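Local coordinates for protein Xaa-Pro Dipeptidase (Alteromonas macleodii, PDB 2QS8) that probably acts as a metal-dependent carboxypeptidase or dipeptidase of the amidohydrolase superfamily, with its active site in a TIM barrel, at residues 113-124 and 187-195; 257-268 and 312-321. All blocks are in the same frame, centred on the assembly; numbering follows the deposited sequence.

Interaction 1 (113-124 and 187-195); sequences VGDSGLVAISLR and KDGADGIKI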
# COMPACT_ATOMS: atom_id res chain seq x y z
N VAL A 113 -9.74 10.15 -25.45
CA VAL A 113 -9.88 9.76 -24.07
C VAL A 113 -9.74 8.26 -23.85
O VAL A 113 -10.64 7.63 -23.30
CB VAL A 113 -11.22 10.25 -23.50
CG1 VAL A 113 -11.19 11.77 -23.32
CG2 VAL A 113 -12.35 9.86 -24.44
N GLY A 114 -8.61 7.70 -24.29
CA GLY A 114 -8.35 6.29 -24.09
C GLY A 114 -7.77 5.45 -25.23
O GLY A 114 -8.30 5.43 -26.33
N ASP A 115 -6.66 4.77 -24.94
CA ASP A 115 -6.02 3.85 -25.88
C ASP A 115 -5.09 2.99 -25.04
O ASP A 115 -5.00 3.22 -23.83
CB ASP A 115 -5.25 4.58 -27.01
CG ASP A 115 -4.14 5.49 -26.51
OD1 ASP A 115 -4.26 6.72 -26.70
OD2 ASP A 115 -3.15 4.98 -25.95
N SER A 116 -4.40 2.03 -25.64
CA SER A 116 -3.53 1.15 -24.85
C SER A 116 -2.50 1.89 -23.98
O SER A 116 -1.93 1.31 -23.06
CB SER A 116 -2.84 0.11 -25.74
OG SER A 116 -2.01 0.70 -26.72
N GLY A 117 -2.27 3.17 -24.27
CA GLY A 117 -1.33 3.93 -23.46
C GLY A 117 -0.54 5.06 -24.12
O GLY A 117 -0.53 6.18 -23.62
N LEU A 118 0.12 4.77 -25.23
CA LEU A 118 0.95 5.75 -25.89
C LEU A 118 0.57 6.04 -27.35
O LEU A 118 1.31 6.72 -28.06
CB LEU A 118 2.41 5.28 -25.83
CG LEU A 118 3.28 5.69 -24.62
CD1 LEU A 118 3.47 7.19 -24.65
CD2 LEU A 118 2.65 5.27 -23.32
N VAL A 119 -0.58 5.54 -27.78
CA VAL A 119 -1.00 5.76 -29.16
C VAL A 119 -1.29 7.24 -29.46
O VAL A 119 -0.56 7.87 -30.23
CB VAL A 119 -2.22 4.89 -29.52
CG1 VAL A 119 -2.58 5.05 -31.00
CG2 VAL A 119 -1.90 3.42 -29.21
N ALA A 120 -2.33 7.80 -28.86
CA ALA A 120 -2.65 9.21 -29.10
C ALA A 120 -1.48 10.14 -28.70
O ALA A 120 -1.22 11.14 -29.38
CB ALA A 120 -3.92 9.60 -28.34
N ILE A 121 -0.79 9.83 -27.61
CA ILE A 121 0.32 10.67 -27.19
C ILE A 121 1.40 10.72 -28.28
O ILE A 121 1.88 11.79 -28.64
CB ILE A 121 0.93 10.14 -25.88
CG1 ILE A 121 -0.04 10.42 -24.72
CG2 ILE A 121 2.30 10.76 -25.65
CD1 ILE A 121 0.27 9.63 -23.47
N SER A 122 1.76 9.56 -28.82
CA SER A 122 2.76 9.51 -29.87
C SER A 122 2.27 10.17 -31.16
O SER A 122 3.01 10.88 -31.84
CB SER A 122 3.16 8.06 -30.17
OG SER A 122 3.74 7.45 -29.03
N LEU A 123 1.01 9.96 -31.49
CA LEU A 123 0.45 10.53 -32.70
C LEU A 123 0.43 12.06 -32.59
O LEU A 123 0.80 12.77 -33.54
CB LEU A 123 -0.96 9.99 -32.93
CG LEU A 123 -1.59 10.30 -34.29
CD1 LEU A 123 -0.65 9.84 -35.40
CD2 LEU A 123 -2.95 9.62 -34.40
N ARG A 124 0.00 12.55 -31.43
CA ARG A 124 -0.06 13.98 -31.15
C ARG A 124 1.31 14.60 -31.36
O ARG A 124 1.44 15.60 -32.06
CB ARG A 124 -0.51 14.23 -29.71
CG ARG A 124 -0.43 15.68 -29.27
CD ARG A 124 -0.42 15.80 -27.75
NE ARG A 124 0.85 15.37 -27.18
CZ ARG A 124 1.02 15.02 -25.91
NH1 ARG A 124 0.00 15.03 -25.07
NH2 ARG A 124 2.22 14.64 -25.50
N LYS A 187 3.64 11.21 -16.65
CA LYS A 187 4.95 10.72 -17.04
C LYS A 187 4.95 10.26 -18.49
O LYS A 187 5.90 10.53 -19.21
CB LYS A 187 5.37 9.57 -16.10
CG LYS A 187 6.79 9.05 -16.28
CD LYS A 187 7.12 8.04 -15.16
CE LYS A 187 8.50 7.42 -15.36
NZ LYS A 187 8.94 6.69 -14.15
N ASP A 188 3.88 9.59 -18.93
CA ASP A 188 3.80 9.11 -20.30
C ASP A 188 3.67 10.26 -21.31
O ASP A 188 3.96 10.09 -22.49
CB ASP A 188 2.62 8.16 -20.50
CG ASP A 188 2.75 6.88 -19.69
OD1 ASP A 188 3.88 6.40 -19.46
OD2 ASP A 188 1.70 6.34 -19.29
N GLY A 189 3.22 11.42 -20.83
CA GLY A 189 3.05 12.58 -21.70
C GLY A 189 1.61 12.99 -21.96
O GLY A 189 1.35 13.76 -22.88
N ALA A 190 0.66 12.49 -21.17
CA ALA A 190 -0.76 12.83 -21.37
C ALA A 190 -1.12 14.28 -21.02
O ALA A 190 -0.50 14.89 -20.15
CB ALA A 190 -1.63 11.88 -20.56
N ASP A 191 -2.13 14.83 -21.70
CA ASP A 191 -2.60 16.19 -21.45
C ASP A 191 -3.66 16.16 -20.36
O ASP A 191 -3.83 17.12 -19.61
CB ASP A 191 -3.24 16.81 -22.70
CG ASP A 191 -2.30 16.87 -23.88
OD1 ASP A 191 -2.47 16.07 -24.83
OD2 ASP A 191 -1.39 17.73 -23.85
N GLY A 192 -4.37 15.04 -20.27
CA GLY A 192 -5.41 14.89 -19.28
C GLY A 192 -5.60 13.48 -18.76
O GLY A 192 -4.83 12.57 -19.08
N ILE A 193 -6.64 13.31 -17.96
CA ILE A 193 -6.95 12.03 -17.35
C ILE A 193 -8.34 11.55 -17.71
O ILE A 193 -9.27 12.34 -17.85
CB ILE A 193 -6.88 12.14 -15.80
CG1 ILE A 193 -5.45 12.45 -15.36
CG2 ILE A 193 -7.37 10.84 -15.16
CD1 ILE A 193 -4.43 11.35 -15.67
N LYS A 194 -8.46 10.24 -17.86
CA LYS A 194 -9.74 9.61 -18.16
C LYS A 194 -9.91 8.40 -17.23
O LYS A 194 -8.98 7.60 -17.07
CB LYS A 194 -9.76 9.16 -19.62
CG LYS A 194 -10.86 8.18 -19.97
CD LYS A 194 -12.24 8.80 -19.86
CE LYS A 194 -13.30 7.83 -20.37
NZ LYS A 194 -12.95 7.26 -21.70
N ILE A 195 -11.07 8.29 -16.60
CA ILE A 195 -11.34 7.16 -15.71
C ILE A 195 -12.73 6.59 -16.00
O ILE A 195 -13.59 7.27 -16.56
CB ILE A 195 -11.32 7.57 -14.22
CG1 ILE A 195 -12.48 8.53 -13.92
CG2 ILE A 195 -9.99 8.18 -13.86
CD1 ILE A 195 -12.63 8.91 -12.44

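Interaction 2 (257-268 and 312-321); sequences TFMDLEAMDLMI and TFRKAYEKGV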
# COMPACT_ATOMS: atom_id res chain seq x y z
N THR A 257 -25.52 7.81 -19.42
CA THR A 257 -26.74 7.10 -19.77
C THR A 257 -27.89 7.14 -18.77
O THR A 257 -29.02 7.44 -19.16
CB THR A 257 -26.40 5.64 -20.10
OG1 THR A 257 -25.40 5.61 -21.12
CG2 THR A 257 -27.64 4.88 -20.59
N PHE A 258 -27.64 6.83 -17.51
CA PHE A 258 -28.72 6.82 -16.52
C PHE A 258 -28.66 8.02 -15.57
O PHE A 258 -28.97 7.93 -14.38
CB PHE A 258 -28.69 5.50 -15.75
CG PHE A 258 -28.72 4.30 -16.64
CD1 PHE A 258 -29.85 4.02 -17.42
CD2 PHE A 258 -27.61 3.47 -16.76
CE1 PHE A 258 -29.86 2.94 -18.29
CE2 PHE A 258 -27.61 2.40 -17.62
CZ PHE A 258 -28.73 2.13 -18.40
N MSE A 259 -28.26 9.15 -16.14
CA MSE A 259 -28.16 10.39 -15.40
C MSE A 259 -29.53 10.70 -14.80
O MSE A 259 -30.54 10.67 -15.51
CB MSE A 259 -27.76 11.48 -16.36
CG MSE A 259 -27.50 12.79 -15.71
SE MSE A 259 -27.30 14.05 -17.17
CE MSE A 259 -25.77 13.34 -18.20
N ASP A 260 -29.59 11.00 -13.50
CA ASP A 260 -30.87 11.32 -12.87
C ASP A 260 -31.04 12.81 -12.60
O ASP A 260 -30.15 13.60 -12.90
CB ASP A 260 -31.06 10.52 -11.57
CG ASP A 260 -29.95 10.73 -10.57
OD1 ASP A 260 -29.15 11.66 -10.75
OD2 ASP A 260 -29.88 9.97 -9.59
N LEU A 261 -32.19 13.21 -12.05
CA LEU A 261 -32.45 14.62 -11.77
C LEU A 261 -31.39 15.22 -10.85
O LEU A 261 -30.91 16.33 -11.09
CB LEU A 261 -33.84 14.79 -11.13
CG LEU A 261 -34.24 16.22 -10.72
CD1 LEU A 261 -34.19 17.15 -11.93
CD2 LEU A 261 -35.64 16.21 -10.11
N GLU A 262 -31.02 14.49 -9.80
CA GLU A 262 -30.02 14.98 -8.87
C GLU A 262 -28.66 15.20 -9.54
O GLU A 262 -27.98 16.20 -9.29
CB GLU A 262 -29.84 13.99 -7.72
CG GLU A 262 -28.81 14.44 -6.71
CD GLU A 262 -28.45 13.37 -5.71
OE1 GLU A 262 -27.56 13.63 -4.87
OE2 GLU A 262 -29.05 12.27 -5.76
N ALA A 263 -28.26 14.26 -10.39
CA ALA A 263 -26.99 14.36 -11.08
C ALA A 263 -26.98 15.58 -11.99
O ALA A 263 -25.97 16.26 -12.11
CB ALA A 263 -26.72 13.10 -11.90
N MSE A 264 -28.12 15.86 -12.61
CA MSE A 264 -28.24 17.00 -13.50
C MSE A 264 -28.04 18.32 -12.78
O MSE A 264 -27.30 19.17 -13.26
CB MSE A 264 -29.58 16.97 -14.20
CG MSE A 264 -29.70 15.77 -15.12
SE MSE A 264 -31.25 15.87 -16.35
CE MSE A 264 -32.65 15.03 -15.29
N ASP A 265 -28.69 18.50 -11.63
CA ASP A 265 -28.53 19.73 -10.87
C ASP A 265 -27.10 19.84 -10.35
O ASP A 265 -26.53 20.93 -10.27
CB ASP A 265 -29.52 19.79 -9.71
CG ASP A 265 -30.96 19.98 -10.18
OD1 ASP A 265 -31.17 20.78 -11.11
OD2 ASP A 265 -31.87 19.33 -9.62
N LEU A 266 -26.51 18.71 -9.98
CA LEU A 266 -25.14 18.72 -9.49
C LEU A 266 -24.22 19.19 -10.61
O LEU A 266 -23.33 20.01 -10.38
CB LEU A 266 -24.72 17.33 -9.02
CG LEU A 266 -25.25 16.93 -7.64
CD1 LEU A 266 -24.96 15.46 -7.38
CD2 LEU A 266 -24.59 17.80 -6.57
N MSE A 267 -24.43 18.69 -11.82
CA MSE A 267 -23.59 19.09 -12.94
C MSE A 267 -23.73 20.57 -13.27
O MSE A 267 -22.76 21.23 -13.66
CB MSE A 267 -23.92 18.26 -14.17
CG MSE A 267 -23.34 16.87 -14.10
SE MSE A 267 -23.84 15.90 -15.72
CE MSE A 267 -22.50 16.62 -16.99
N ILE A 268 -24.94 21.09 -13.11
CA ILE A 268 -25.19 22.50 -13.37
C ILE A 268 -24.50 23.35 -12.30
O ILE A 268 -23.87 24.36 -12.61
CB ILE A 268 -26.70 22.80 -13.36
CG1 ILE A 268 -27.37 22.08 -14.52
CG2 ILE A 268 -26.94 24.30 -13.46
CD1 ILE A 268 -28.88 22.15 -14.50
N THR A 312 -31.75 10.49 -22.60
CA THR A 312 -31.07 11.23 -21.54
C THR A 312 -30.57 12.57 -22.08
O THR A 312 -30.61 13.59 -21.39
CB THR A 312 -29.89 10.42 -20.98
OG1 THR A 312 -30.40 9.33 -20.20
CG2 THR A 312 -29.00 11.27 -20.11
N PHE A 313 -30.10 12.57 -23.33
CA PHE A 313 -29.59 13.79 -23.95
C PHE A 313 -30.62 14.91 -23.95
O PHE A 313 -30.32 16.04 -23.57
CB PHE A 313 -29.17 13.51 -25.40
CG PHE A 313 -28.79 14.74 -26.17
CD1 PHE A 313 -27.54 15.32 -26.00
CD2 PHE A 313 -29.70 15.35 -27.04
CE1 PHE A 313 -27.18 16.48 -26.69
CE2 PHE A 313 -29.35 16.51 -27.73
CZ PHE A 313 -28.09 17.07 -27.55
N ARG A 314 -31.84 14.60 -24.40
CA ARG A 314 -32.92 15.58 -24.45
C ARG A 314 -33.17 16.16 -23.07
O ARG A 314 -33.25 17.38 -22.91
CB ARG A 314 -34.20 14.94 -24.99
CG ARG A 314 -35.41 15.84 -24.94
CD ARG A 314 -36.66 15.12 -25.45
NE ARG A 314 -36.64 14.90 -26.89
CZ ARG A 314 -36.76 15.87 -27.80
NH1 ARG A 314 -36.90 17.13 -27.41
NH2 ARG A 314 -36.74 15.58 -29.10
N LYS A 315 -33.30 15.28 -22.08
CA LYS A 315 -33.54 15.69 -20.70
C LYS A 315 -32.45 16.63 -20.19
O LYS A 315 -32.74 17.66 -19.58
CB LYS A 315 -33.59 14.46 -19.78
CG LYS A 315 -34.81 13.56 -19.98
CD LYS A 315 -34.73 12.33 -19.07
CE LYS A 315 -36.09 11.63 -18.93
NZ LYS A 315 -36.64 11.18 -20.24
N ALA A 316 -31.20 16.27 -20.44
CA ALA A 316 -30.07 17.07 -19.99
C ALA A 316 -30.07 18.43 -20.66
O ALA A 316 -29.84 19.45 -20.02
CB ALA A 316 -28.76 16.35 -20.26
N TYR A 317 -30.31 18.44 -21.97
CA TYR A 317 -30.33 19.69 -22.72
C TYR A 317 -31.41 20.65 -22.22
O TYR A 317 -31.12 21.80 -21.93
CB TYR A 317 -30.54 19.43 -24.21
CG TYR A 317 -30.72 20.70 -25.00
CD1 TYR A 317 -29.66 21.60 -25.14
CD2 TYR A 317 -31.95 21.03 -25.56
CE1 TYR A 317 -29.83 22.80 -25.83
CE2 TYR A 317 -32.13 22.23 -26.24
CZ TYR A 317 -31.07 23.11 -26.37
OH TYR A 317 -31.25 24.30 -27.03
N GLU A 318 -32.64 20.17 -22.14
CA GLU A 318 -33.74 21.02 -21.69
C GLU A 318 -33.50 21.53 -20.26
O GLU A 318 -33.79 22.68 -19.95
CB GLU A 318 -35.06 20.26 -21.77
CG GLU A 318 -35.30 19.62 -23.13
CD GLU A 318 -36.63 18.89 -23.21
OE1 GLU A 318 -37.05 18.28 -22.21
OE2 GLU A 318 -37.25 18.91 -24.30
N LYS A 319 -32.95 20.67 -19.41
CA LYS A 319 -32.66 21.04 -18.02
C LYS A 319 -31.58 22.12 -17.93
O LYS A 319 -31.40 22.75 -16.89
CB LYS A 319 -32.23 19.81 -17.24
CG LYS A 319 -32.03 20.05 -15.75
CD LYS A 319 -33.36 20.18 -15.03
CE LYS A 319 -33.17 20.33 -13.53
NZ LYS A 319 -34.47 20.33 -12.81
N GLY A 320 -30.83 22.31 -19.02
CA GLY A 320 -29.79 23.32 -19.02
C GLY A 320 -28.38 22.87 -18.69
O GLY A 320 -27.53 23.69 -18.37
N VAL A 321 -28.14 21.56 -18.74
CA VAL A 321 -26.82 21.00 -18.47
C VAL A 321 -25.86 21.40 -19.59
O VAL A 321 -26.21 21.32 -20.76
CB VAL A 321 -26.88 19.46 -18.38
CG1 VAL A 321 -25.47 18.89 -18.26
CG2 VAL A 321 -27.72 19.04 -17.20

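Interaction 1 (113-124 and 187-195)
R124 reaches from the first turns of helix 119-128 to the turn that ends helix 175-188. NH1 and NH2 both bind G189 O, each at 2.9 Å and almost in the guanidinium plane, while NH1 also meets D191 OD1 at 2.7 Å in a salt bridge. That oxygen is approached from above the carboxylate, the two planes standing 67° apart, and it also accepts from A139 N. G189, with positive phi, is the C-prime residue of a Schellman motif, so R124 grips the carbonyl just past the helix end. Beside this grip the buried I121 packs closely: its CD1 lies 3.7 Å from A190 N and its CG2 3.6 Å from D188 O. L118 is more exposed; its CD2 crosses D188 at 4.0 Å from D188 CG, and the leucine also packs on V159 of the second subunit, whereas the D188 carboxylate is engaged by R185 and Q184. At the inner end K194, bent at chi2 and chi4, brings NZ to within 2.8 Å of V113 O, in the carbonyl plane and close to the bound magnesium ion. The contact thus joins helix 119-128 and the loop before it to the end of helix 175-188 and strand 192-196, with strand 136-139 against I121 and R124 and strand 231-236 flanking K194.

Interaction 2 (257-268 and 312-321)
T312, in helix 299-319 on the outside of the TIM barrel, meets T257 of the loop leading into helix 261-270; the axes of segments 261-268 and 312-319 cross at -45° and approach to 10.6 Å. T312 OG1 donates to T257 O at 2.6 Å, tilted 32° from the carbonyl plane, and is also bonded to Q308. With chi1 at -72° the hydroxyl lies beside its own backbone N, which leaves CG2 to rest against M259 CB. A valine here would probably leave T257 O without this donor and the loop before helix 261-270 less firmly held. Further along, three selenomethionines, M259, M264 and M267, line the interface. M259, extended until it bends at chi3, lays SE against A316 CB, and M264 sets its SE over the backbone of the facing helix, 4.0 Å from both K315 O and A316 CA. V321, just past the Schellman turn at G320, divides its two methyls: CG1 meets M267 CE, while CG2 faces M264 CB and I268 CG1. K319 is a knob in the hole formed by L261, M264, D265 and I268. Its chain, bent at chi2, crosses L261, D265 and I268 at about right angles at the solvent-exposed edge. The salt bridge to D265 is long, K319 NZ standing 3.7 Å from D265 OD1, and that oxygen comes nearer to K319 CE, at 3.2 Å.

Interactions 1 and 2 lie in one amidohydrolase domain but hold different elements, their centres about 29 Å apart and their nearest atoms about 12 Å apart. Interaction 1 sits nearer the centre of the folded chain and runs from the second subunit's edge inward to K194 beside the metal; polar bonds to backbone carbonyls carry much of it. Interaction 2 lies farther out, touched by no other chain of the assembly, and is mixed: mainly apolar helix packing, buried in part, with an exposed edge at K319. Each includes a Schellman turn, at G189 and at G320, and each has one end near the active site: K194 by magnesium, T257 by the bound methionine.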